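Local structure of extracellular solute-binding protein (Bordetella parapertussis, 3PU5) at residues Asp5-Val10 against Gly34-Leu39; Lys23-Pro28 against Lys269-Ala274; Lys85-Leu90 against Phe258-Leu263. The protein probably binds a small solute, perhaps a polyamine-like one, outside the inner membrane and hands it to a membrane transporter. All blocks are in the same frame, centred on the assembly; numbering follows the deposited sequence.

Contact 1 of 3, residues Asp5-Val10 against Gly34-Leu39; sequences DDHIYV and GVKVTL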
# COMPACT_ATOMS: atom_id res chain seq x y z
N ASP A 5 -7.38 -7.38 -32.79
CA ASP A 5 -6.36 -6.63 -32.11
C ASP A 5 -6.82 -5.88 -30.86
O ASP A 5 -5.98 -5.48 -30.10
CB ASP A 5 -5.60 -5.73 -33.05
CG ASP A 5 -4.93 -6.49 -34.17
OD1 ASP A 5 -4.87 -7.74 -34.11
OD2 ASP A 5 -4.51 -5.87 -35.14
N ASP A 6 -8.13 -5.74 -30.66
CA ASP A 6 -8.69 -5.04 -29.51
C ASP A 6 -8.87 -5.90 -28.24
O ASP A 6 -9.94 -6.16 -27.80
CB ASP A 6 -9.98 -4.37 -29.87
CG ASP A 6 -9.83 -3.43 -31.00
OD1 ASP A 6 -9.02 -2.51 -30.93
OD2 ASP A 6 -10.55 -3.65 -31.98
N HIS A 7 -7.75 -6.27 -27.70
CA HIS A 7 -7.63 -7.19 -26.62
C HIS A 7 -6.33 -6.81 -25.91
O HIS A 7 -5.31 -6.84 -26.52
CB HIS A 7 -7.59 -8.62 -27.17
CG HIS A 7 -7.64 -9.69 -26.13
ND1 HIS A 7 -7.66 -9.43 -24.79
CD2 HIS A 7 -7.67 -11.03 -26.25
CE1 HIS A 7 -7.70 -10.56 -24.13
NE2 HIS A 7 -7.70 -11.55 -25.00
N ILE A 8 -6.39 -6.45 -24.64
CA ILE A 8 -5.17 -6.17 -23.88
C ILE A 8 -4.96 -7.14 -22.71
O ILE A 8 -5.91 -7.71 -22.17
CB ILE A 8 -5.07 -4.69 -23.38
CG1 ILE A 8 -6.21 -4.33 -22.42
CG2 ILE A 8 -4.99 -3.72 -24.55
CD1 ILE A 8 -6.04 -2.95 -21.74
N TYR A 9 -3.69 -7.31 -22.34
CA TYR A 9 -3.33 -8.17 -21.22
C TYR A 9 -2.76 -7.32 -20.08
O TYR A 9 -1.86 -6.50 -20.28
CB TYR A 9 -2.37 -9.28 -21.66
CG TYR A 9 -3.02 -10.28 -22.60
CD1 TYR A 9 -3.19 -9.98 -23.95
CD2 TYR A 9 -3.49 -11.50 -22.14
CE1 TYR A 9 -3.81 -10.89 -24.82
CE2 TYR A 9 -4.11 -12.41 -22.99
CZ TYR A 9 -4.27 -12.10 -24.32
OH TYR A 9 -4.87 -13.00 -25.16
N VAL A 10 -3.32 -7.50 -18.89
CA VAL A 10 -2.98 -6.68 -17.72
C VAL A 10 -2.64 -7.61 -16.57
O VAL A 10 -3.44 -8.49 -16.20
CB VAL A 10 -4.18 -5.78 -17.28
CG1 VAL A 10 -3.79 -4.90 -16.07
CG2 VAL A 10 -4.65 -4.90 -18.44
N GLY A 34 -15.30 -1.61 -25.63
CA GLY A 34 -15.29 -2.74 -26.55
C GLY A 34 -13.95 -3.47 -26.59
O GLY A 34 -13.74 -4.36 -27.42
N VAL A 35 -13.05 -3.09 -25.69
CA VAL A 35 -11.72 -3.69 -25.65
C VAL A 35 -11.71 -4.80 -24.62
O VAL A 35 -12.01 -4.57 -23.45
CB VAL A 35 -10.65 -2.66 -25.30
CG1 VAL A 35 -9.31 -3.34 -25.04
CG2 VAL A 35 -10.53 -1.62 -26.42
N LYS A 36 -11.38 -6.01 -25.05
CA LYS A 36 -11.30 -7.13 -24.13
C LYS A 36 -10.10 -6.99 -23.20
O LYS A 36 -9.02 -6.55 -23.61
CB LYS A 36 -11.27 -8.46 -24.88
CG LYS A 36 -10.98 -9.65 -23.98
CD LYS A 36 -11.84 -10.86 -24.29
CE LYS A 36 -11.61 -11.94 -23.25
NZ LYS A 36 -12.77 -12.84 -23.12
N VAL A 37 -10.28 -7.36 -21.94
CA VAL A 37 -9.18 -7.33 -20.98
C VAL A 37 -8.99 -8.71 -20.35
O VAL A 37 -9.93 -9.28 -19.80
CB VAL A 37 -9.40 -6.30 -19.85
CG1 VAL A 37 -8.19 -6.30 -18.90
CG2 VAL A 37 -9.63 -4.91 -20.42
N THR A 38 -7.77 -9.23 -20.45
CA THR A 38 -7.42 -10.45 -19.74
C THR A 38 -6.50 -10.10 -18.57
O THR A 38 -5.45 -9.50 -18.76
CB THR A 38 -6.68 -11.46 -20.66
OG1 THR A 38 -7.59 -11.94 -21.66
CG2 THR A 38 -6.15 -12.65 -19.85
N LEU A 39 -6.91 -10.48 -17.37
CA LEU A 39 -6.07 -10.30 -16.19
C LEU A 39 -5.22 -11.56 -16.02
O LEU A 39 -5.76 -12.66 -15.93
CB LEU A 39 -6.94 -10.09 -14.95
CG LEU A 39 -7.81 -8.83 -14.96
CD1 LEU A 39 -8.77 -8.84 -13.78
CD2 LEU A 39 -6.94 -7.58 -14.94

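Contact 2 of 3, residues Lys23-Pro28 against Lys269-Ala274; sequences KHMAEP and KAFCEA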
# COMPACT_ATOMS: atom_id res chain seq x y z
N LYS A 23 -13.93 -7.19 -11.70
CA LYS A 23 -15.30 -6.69 -11.51
C LYS A 23 -15.43 -5.17 -11.68
O LYS A 23 -16.39 -4.67 -12.28
CB LYS A 23 -15.78 -7.10 -10.12
CG LYS A 23 -17.24 -6.79 -9.82
CD LYS A 23 -17.60 -7.26 -8.42
CE LYS A 23 -19.09 -7.15 -8.15
NZ LYS A 23 -19.41 -7.51 -6.73
N HIS A 24 -14.46 -4.43 -11.14
CA HIS A 24 -14.62 -2.98 -11.04
C HIS A 24 -13.78 -2.17 -12.01
O HIS A 24 -14.00 -0.96 -12.17
CB HIS A 24 -14.38 -2.54 -9.59
CG HIS A 24 -15.34 -3.15 -8.63
ND1 HIS A 24 -16.69 -2.88 -8.64
CD2 HIS A 24 -15.15 -4.07 -7.65
CE1 HIS A 24 -17.29 -3.58 -7.70
NE2 HIS A 24 -16.38 -4.31 -7.08
N MSE A 25 -12.81 -2.82 -12.66
CA MSE A 25 -11.98 -2.12 -13.63
C MSE A 25 -12.04 -2.76 -15.02
O MSE A 25 -12.39 -2.10 -15.99
CB MSE A 25 -10.53 -2.05 -13.13
CG MSE A 25 -10.40 -1.31 -11.79
SE MSE A 25 -8.56 -1.19 -11.15
CE MSE A 25 -8.81 0.30 -9.90
N ALA A 26 -11.70 -4.05 -15.11
CA ALA A 26 -11.64 -4.74 -16.39
C ALA A 26 -13.00 -4.86 -17.08
O ALA A 26 -13.14 -4.49 -18.24
CB ALA A 26 -11.00 -6.11 -16.24
N GLU A 27 -14.00 -5.37 -16.36
CA GLU A 27 -15.33 -5.57 -16.96
C GLU A 27 -16.02 -4.27 -17.40
O GLU A 27 -16.46 -4.18 -18.55
CB GLU A 27 -16.23 -6.42 -16.05
CG GLU A 27 -15.88 -7.91 -16.06
CD GLU A 27 -16.56 -8.70 -14.94
OE1 GLU A 27 -17.39 -8.12 -14.21
OE2 GLU A 27 -16.26 -9.90 -14.77
N PRO A 28 -16.10 -3.26 -16.52
CA PRO A 28 -16.69 -1.98 -16.93
C PRO A 28 -15.97 -1.35 -18.12
O PRO A 28 -16.63 -0.79 -19.01
CB PRO A 28 -16.51 -1.10 -15.69
CG PRO A 28 -16.50 -2.07 -14.55
CD PRO A 28 -15.76 -3.27 -15.08
N LYS A 269 -13.58 4.70 -7.37
CA LYS A 269 -14.55 4.59 -6.30
C LYS A 269 -15.04 3.15 -6.16
O LYS A 269 -15.09 2.61 -5.05
CB LYS A 269 -15.74 5.51 -6.54
CG LYS A 269 -16.77 5.49 -5.41
CD LYS A 269 -17.97 6.36 -5.78
CE LYS A 269 -18.69 6.87 -4.55
NZ LYS A 269 -19.14 5.78 -3.67
N ALA A 270 -15.40 2.53 -7.27
CA ALA A 270 -15.98 1.20 -7.24
C ALA A 270 -14.99 0.18 -6.68
O ALA A 270 -15.33 -0.61 -5.81
CB ALA A 270 -16.46 0.79 -8.63
N PHE A 271 -13.76 0.21 -7.17
CA PHE A 271 -12.73 -0.73 -6.71
C PHE A 271 -12.35 -0.46 -5.25
O PHE A 271 -12.33 -1.39 -4.44
CB PHE A 271 -11.50 -0.67 -7.63
CG PHE A 271 -10.36 -1.57 -7.18
CD1 PHE A 271 -10.43 -2.95 -7.37
CD2 PHE A 271 -9.23 -1.03 -6.57
CE1 PHE A 271 -9.39 -3.77 -6.97
CE2 PHE A 271 -8.19 -1.85 -6.17
CZ PHE A 271 -8.26 -3.22 -6.37
N CYS A 272 -12.08 0.79 -4.90
CA CYS A 272 -11.59 1.08 -3.55
C CYS A 272 -12.65 0.86 -2.47
O CYS A 272 -12.34 0.39 -1.38
CB CYS A 272 -11.00 2.48 -3.47
SG CYS A 272 -9.52 2.65 -4.49
N GLU A 273 -13.91 1.18 -2.78
CA GLU A 273 -14.99 0.92 -1.83
C GLU A 273 -15.15 -0.58 -1.57
O GLU A 273 -15.42 -1.01 -0.44
CB GLU A 273 -16.30 1.49 -2.36
CG GLU A 273 -16.35 3.01 -2.39
CD GLU A 273 -17.08 3.61 -1.21
OE1 GLU A 273 -17.51 2.85 -0.32
OE2 GLU A 273 -17.23 4.85 -1.18
N ALA A 274 -15.01 -1.38 -2.62
CA ALA A 274 -15.14 -2.83 -2.52
C ALA A 274 -14.00 -3.44 -1.68
O ALA A 274 -14.22 -4.38 -0.91
CB ALA A 274 -15.17 -3.45 -3.91

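Contact 3 of 3, residues Lys85-Leu90 against Phe258-Leu263; sequences KSVPSL and FMNYAL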
# COMPACT_ATOMS: atom_id res chain seq x y z
N LYS A 85 -1.81 14.49 -20.83
CA LYS A 85 -2.25 14.52 -22.23
C LYS A 85 -2.74 13.15 -22.65
O LYS A 85 -3.84 13.01 -23.18
CB LYS A 85 -1.10 14.95 -23.15
CG LYS A 85 -0.78 16.43 -23.13
CD LYS A 85 0.48 16.74 -22.33
CE LYS A 85 0.24 16.74 -20.83
NZ LYS A 85 1.38 17.32 -20.06
N SER A 86 -1.92 12.13 -22.40
CA SER A 86 -2.22 10.78 -22.85
C SER A 86 -3.13 10.00 -21.89
O SER A 86 -3.84 9.09 -22.29
CB SER A 86 -0.93 10.00 -23.10
OG SER A 86 -0.07 10.07 -21.98
N VAL A 87 -3.08 10.36 -20.61
CA VAL A 87 -3.88 9.70 -19.59
C VAL A 87 -4.48 10.80 -18.70
O VAL A 87 -3.94 11.11 -17.65
CB VAL A 87 -3.03 8.71 -18.73
CG1 VAL A 87 -3.90 7.95 -17.73
CG2 VAL A 87 -2.26 7.73 -19.63
N PRO A 88 -5.59 11.40 -19.15
CA PRO A 88 -6.20 12.57 -18.50
C PRO A 88 -6.42 12.39 -17.00
O PRO A 88 -6.28 13.35 -16.26
CB PRO A 88 -7.53 12.72 -19.24
CG PRO A 88 -7.26 12.14 -20.59
CD PRO A 88 -6.33 10.99 -20.36
N SER A 89 -6.76 11.18 -16.56
CA SER A 89 -6.97 10.92 -15.13
C SER A 89 -5.77 11.31 -14.26
O SER A 89 -5.94 11.64 -13.08
CB SER A 89 -7.34 9.46 -14.88
OG SER A 89 -8.65 9.18 -15.35
N LEU A 90 -4.57 11.27 -14.83
CA LEU A 90 -3.38 11.61 -14.04
C LEU A 90 -3.45 13.03 -13.48
O LEU A 90 -2.79 13.35 -12.48
CB LEU A 90 -2.10 11.43 -14.88
CG LEU A 90 -1.68 9.99 -15.17
CD1 LEU A 90 -0.46 9.94 -16.10
CD2 LEU A 90 -1.39 9.24 -13.86
N PHE A 258 -6.97 1.99 -20.95
CA PHE A 258 -7.32 1.24 -19.74
C PHE A 258 -6.84 1.97 -18.48
O PHE A 258 -7.58 2.11 -17.50
CB PHE A 258 -6.76 -0.19 -19.77
CG PHE A 258 -7.02 -0.94 -18.49
CD1 PHE A 258 -8.27 -1.49 -18.24
CD2 PHE A 258 -6.04 -1.04 -17.52
CE1 PHE A 258 -8.53 -2.15 -17.04
CE2 PHE A 258 -6.29 -1.71 -16.32
CZ PHE A 258 -7.53 -2.26 -16.08
N MSE A 259 -5.59 2.42 -18.50
CA MSE A 259 -5.04 3.10 -17.33
C MSE A 259 -5.87 4.35 -17.01
O MSE A 259 -6.17 4.64 -15.85
CB MSE A 259 -3.59 3.49 -17.56
CG MSE A 259 -2.90 4.10 -16.36
SE MSE A 259 -0.97 4.30 -16.70
CE MSE A 259 -0.45 5.11 -14.99
N ASN A 260 -6.26 5.08 -18.05
CA ASN A 260 -7.08 6.26 -17.85
C ASN A 260 -8.39 5.91 -17.16
O ASN A 260 -8.85 6.65 -16.28
CB ASN A 260 -7.38 6.93 -19.18
CG ASN A 260 -8.13 8.23 -19.00
OD1 ASN A 260 -7.67 9.12 -18.28
ND2 ASN A 260 -9.29 8.35 -19.63
N TYR A 261 -9.00 4.80 -17.56
CA TYR A 261 -10.24 4.37 -16.92
C TYR A 261 -9.99 3.93 -15.47
O TYR A 261 -10.72 4.32 -14.57
CB TYR A 261 -10.96 3.27 -17.72
CG TYR A 261 -12.26 2.88 -17.07
CD1 TYR A 261 -12.36 1.74 -16.30
CD2 TYR A 261 -13.38 3.71 -17.15
CE1 TYR A 261 -13.54 1.40 -15.67
CE2 TYR A 261 -14.56 3.39 -16.53
CZ TYR A 261 -14.64 2.23 -15.78
OH TYR A 261 -15.80 1.89 -15.14
N ALA A 262 -8.93 3.14 -15.26
CA ALA A 262 -8.66 2.55 -13.95
C ALA A 262 -8.38 3.62 -12.90
O ALA A 262 -8.67 3.44 -11.72
CB ALA A 262 -7.47 1.57 -14.03
N LEU A 263 -7.80 4.72 -13.35
CA LEU A 263 -7.43 5.81 -12.46
C LEU A 263 -8.54 6.86 -12.40
O LEU A 263 -8.43 7.85 -11.67
CB LEU A 263 -6.11 6.46 -12.92
CG LEU A 263 -4.86 5.57 -12.82
CD1 LEU A 263 -3.62 6.27 -13.38
CD2 LEU A 263 -4.64 5.15 -11.38

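Contact 1 of 3, residues Asp5-Val10 against Gly34-Leu39
Lys36 lays its aliphatic chain alongside the His7 ring. Its CB lies 3.7 Å from His7 ND1. Lys36 CG then rises over the ring, 3.6 Å from the centroid of His7 and 25° off the normal, a CH-pi contact displaced toward the rim. The bend at chi2 sets CD only loosely beside His7 CE1, and the rest of the chain leads away, leaving Lys36 NZ 5.6 Å from His7 NE2. His7 reaches this place with CG anti to the backbone N (chi1 -173°), and Tyr9 CE1 lies over the opposite ring face. The Lys36 O atom receives a bond from Ile8 N (2.8 Å) and a weak one from His7 ND1 (3.4 Å). The segments lie on the two parallel strands, 7-12 and 36-41, that helix 15-33 connects in a beta-alpha-beta unit near the start of the periplasmic-binding-protein fold. Further bonds from Lys36 N to Asp6 O, Thr38 N to Ile8 O (3.0 Å) and Val10 N to Thr38 O (2.9 Å) fix the register. Thr38 CB rests against Tyr9 CD2 on the His7 side of the sheet. On the other side Ile8, Val10, Val37 and Leu39 are buried: Val10 CG2 meets Val37 CG1 at 3.8 Å, Ile8 CG1 sits beside Val37 CG2, and Phe258 of helix 252-262 packs onto Ile8 and Val10.

Contact 2 of 3, residues Lys23-Pro28 against Lys269-Ala274
Ala270 O accepts the helical bond from Ala274 N at 3.3 Å and also lies 3.7 Å above the plane of the His24 ring, over its centre. The setting is a helix-helix packing with a Met-aromatic contact beneath it, between helix 15-33 of the N-terminal beta-alpha-beta unit and helix 265-275, which comes some 240 residues later. The two short axes approach to 8.7 Å and run nearly antiparallel, at 151°. At the interface His24 lies along two alanines of the facing helix. His24 ND1 reaches Ala270 CB at 3.7 Å and His24 NE2 comes to 3.5 Å from Ala274 CB, so the ring spans one turn of that helix. Lys23 CG lies over the other face, leaving the imidazole sandwiched between its neighbour's aliphatic chain and a peptide carbonyl. No hydrogen bond crosses this contact; His24 CB instead rests on the backbone of Phe271, 3.7 Å from its N.

Deeper in the protein, Met25 (modelled as selenomethionine) begins with CG anti to the carbonyl carbon (chi1 -60°) and then runs extended, which brings its selenium over the face of Phe271. Met25 SE is 4.6 Å from the centroid of the Phe271 ring. Phe271 and Phe17 also pack edge-to-face, and Phe271 touches Asn20 and Val21, all of helix 15-33. Within helix 265-275, Lys269 NZ forms a salt bridge to Glu273 OE2 whose hydrogen bond is weak; OE2 also takes the backbone N of Ser287. The terminal methyl Met25 CE meets Phe271 CD2 at 3.6 Å, close to the root of the ring.

Contact 3 of 3, residues Lys85-Leu90 against Phe258-Leu263
Asn260 OD1 and the backbone of Ser89 meet almost head on: Ser89 N donates to it at 2.8 Å with an N-H...O angle of 160°, the N lying nearly in line with the C=O bond. The amide is carried outward from helix 252-262: CG stands anti to the backbone N (chi1 -175°), and chi2 of 55° turns OD1 toward the start of the 3-10 segment 88-90. The Pro88 and Asn260 side chains cross at about a right angle, with Pro88 CD 3.1 Å from Asn260 OD1. Ser89 turns its hydroxyl back beside its own N, bringing OG within 2.7 Å of Asn260 O and 3.1 Å of Asn260 OD1; its single proton could go to either oxygen. Beside this polar cluster the contact is apolar. Val87 CG1 lies on the helix backbone, 3.6 Å from Asn260 CA, and touches Met259 CG, a selenomethionine whose extended chain leads to the side chain of Leu90. Leu90 CD2 reaches Leu263 CD1 at 3.7 Å as the two leucines cross, while Ser89 CB packs on Leu263 CB. The loop before strand 106-107 is thereby seated on the C-terminal end of helix 252-262, in the same lobe as strand 7-12. With a backbone N-H directed at OD1, the amide of Asn260 has its oxygen end fixed toward the loop, and the buried N-H of Ser89 is satisfied by a side chain.

Overall arrangement
All three contacts belong to one lobe and meet around helices 15-33 and 252-262. Contact 1 is the sheet of the beta-alpha-beta unit; the helix of that unit supplies one half of contact 2, and Ala26 packs on Val37 and Leu39. Segment 258-263 also borders the buried side of contact 1, through Phe258 and Val37, while Tyr261 and Ala262 touch Pro28 and Met25 of contact 2. Contact 3 is largely buried; contacts 1 and 2 each combine a covered side with a more exposed one. Their chemistry differs accordingly: backbone bonds dominate contact 1, ring and selenium packing without cross-segment hydrogen bonds contact 2, and a polar side-chain grip of the loop contact 3.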